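D-mandelate dehydrogenase (PDB 2W2K) probably reduces 2-oxoacids such as benzoylformate to D-2-hydroxyacids such as D-mandelate, and the reverse, using a nicotinamide cofactor. Local coordinates at residues A105-R110 and M321-R326. Sequence-based numbering, arbitrary orientation.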
# COMPACT_ATOMS: atom_id res chain seq x y z
N ALA B 105 -3.27 -13.00 -38.07
CA ALA B 105 -2.40 -12.26 -37.16
C ALA B 105 -3.12 -12.00 -35.84
O ALA B 105 -4.32 -11.71 -35.84
CB ALA B 105 -1.98 -10.91 -37.81
N PHE B 106 -2.40 -12.09 -34.72
CA PHE B 106 -2.98 -11.80 -33.39
C PHE B 106 -2.25 -10.63 -32.69
O PHE B 106 -1.03 -10.46 -32.82
CB PHE B 106 -2.96 -13.07 -32.50
CG PHE B 106 -3.69 -12.93 -31.16
CD1 PHE B 106 -5.09 -12.85 -31.11
CD2 PHE B 106 -2.97 -12.92 -29.95
CE1 PHE B 106 -5.78 -12.72 -29.88
CE2 PHE B 106 -3.65 -12.79 -28.72
CZ PHE B 106 -5.06 -12.68 -28.69
N ALA B 107 -3.02 -9.83 -31.96
CA ALA B 107 -2.49 -8.81 -31.05
C ALA B 107 -3.19 -8.91 -29.69
O ALA B 107 -4.44 -8.99 -29.62
CB ALA B 107 -2.71 -7.41 -31.63
N ASN B 108 -2.40 -8.90 -28.62
CA ASN B 108 -2.94 -8.63 -27.28
C ASN B 108 -2.88 -7.11 -26.98
O ASN B 108 -2.75 -6.31 -27.91
CB ASN B 108 -2.23 -9.47 -26.20
CG ASN B 108 -0.71 -9.21 -26.13
OD1 ASN B 108 -0.22 -8.20 -26.62
ND2 ASN B 108 0.02 -10.12 -25.47
N SER B 109 -3.00 -6.73 -25.72
CA SER B 109 -2.92 -5.33 -25.30
C SER B 109 -1.78 -5.19 -24.26
O SER B 109 -1.93 -4.50 -23.25
CB SER B 109 -4.30 -4.83 -24.77
OG SER B 109 -5.31 -4.93 -25.78
N ARG B 110 -0.64 -5.84 -24.55
CA ARG B 110 0.58 -5.73 -23.71
C ARG B 110 0.96 -4.28 -23.33
O ARG B 110 1.04 -3.37 -24.20
CB ARG B 110 1.77 -6.45 -24.40
CG ARG B 110 3.13 -6.31 -23.67
CD ARG B 110 4.31 -6.90 -24.49
NE ARG B 110 4.37 -6.41 -25.87
CZ ARG B 110 4.85 -5.22 -26.24
NH1 ARG B 110 5.32 -4.35 -25.35
NH2 ARG B 110 4.82 -4.88 -27.52
N MET B 321 -8.82 -1.09 -31.03
CA MET B 321 -9.35 -0.34 -32.19
C MET B 321 -8.24 0.14 -33.13
O MET B 321 -8.34 -0.03 -34.36
CB MET B 321 -10.22 0.85 -31.73
CG MET B 321 -11.55 0.47 -31.03
SD MET B 321 -12.63 1.91 -30.74
CE MET B 321 -12.65 2.02 -28.95
N THR B 322 -7.18 0.73 -32.56
CA THR B 322 -6.03 1.24 -33.34
C THR B 322 -5.26 0.14 -34.09
O THR B 322 -4.88 0.33 -35.25
CB THR B 322 -5.05 2.11 -32.44
OG1 THR B 322 -5.79 3.20 -31.84
CG2 THR B 322 -3.88 2.66 -33.25
N ASN B 323 -5.05 -1.00 -33.43
CA ASN B 323 -4.42 -2.16 -34.09
C ASN B 323 -5.14 -2.57 -35.39
O ASN B 323 -4.50 -2.74 -36.46
CB ASN B 323 -4.33 -3.34 -33.12
CG ASN B 323 -3.04 -3.34 -32.25
OD1 ASN B 323 -3.08 -3.64 -31.04
ND2 ASN B 323 -1.92 -3.03 -32.86
N ILE B 324 -6.45 -2.72 -35.32
CA ILE B 324 -7.25 -3.16 -36.49
C ILE B 324 -7.28 -2.09 -37.62
O ILE B 324 -7.16 -2.41 -38.82
CB ILE B 324 -8.67 -3.65 -36.04
CG1 ILE B 324 -8.56 -4.95 -35.20
CG2 ILE B 324 -9.59 -3.88 -37.25
CD1 ILE B 324 -9.85 -5.29 -34.43
N ASP B 325 -7.40 -0.82 -37.22
CA ASP B 325 -7.37 0.32 -38.18
C ASP B 325 -6.04 0.37 -38.95
O ASP B 325 -6.03 0.39 -40.19
CB ASP B 325 -7.62 1.64 -37.43
CG ASP B 325 -7.93 2.84 -38.35
OD1 ASP B 325 -7.58 2.85 -39.56
OD2 ASP B 325 -8.54 3.80 -37.86
N ARG B 326 -4.93 0.39 -38.20
CA ARG B 326 -3.57 0.30 -38.79
C ARG B 326 -3.43 -0.87 -39.79
O ARG B 326 -3.02 -0.65 -40.93
CB ARG B 326 -2.49 0.16 -37.71
CG ARG B 326 -2.25 1.45 -36.91
CD ARG B 326 -1.30 1.22 -35.70
NE ARG B 326 0.04 0.75 -36.09
CZ ARG B 326 1.11 1.53 -36.31
NH1 ARG B 326 1.03 2.85 -36.18
NH2 ARG B 326 2.26 0.96 -36.64
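A107 and N323 meet between a face of a parallel sheet and the helix laid over it. The CB of A107, on strand 105-107, points at helix 310-330 and comes up against the outer end of the N323 side chain, which extends from the helix toward the strand with chi1 at -88°, well off the usual -60°. A107 CB lies 4.1 Å from N323 CG and 3.8 Å from the nearer end of the amide, modelled as N323 OD1, though its O and N are not securely assigned. The backbones stay well apart, with A107 CA and N323 CA separated by 7.6 Å. Both residues are buried. Strand 105-107 comes last in the order of the five-stranded parallel sheet that, with its helices, forms the smaller domain of this D-2-hydroxyacid dehydrogenase, and A338 bonds to the backbone of F106 beyond it; helix 310-330 returns the chain from the Rossmann-type NAD-binding domain to pack on that sheet. Just past the strand, the N108 carbonyl points at the N323 amide, but at 4.1 Å, too far for a hydrogen bond, and no bond joins the two segments; T336 OG1 hydrogen-bonds to N108 O. N108 starts off away from the helix, and chi1 of 59° brings its OD1 within 3.2 Å of R110 N, from which it accepts in an Asx turn, the donor well above the amide plane. S109, between them, hydrogen-bonds through OG to A86 O.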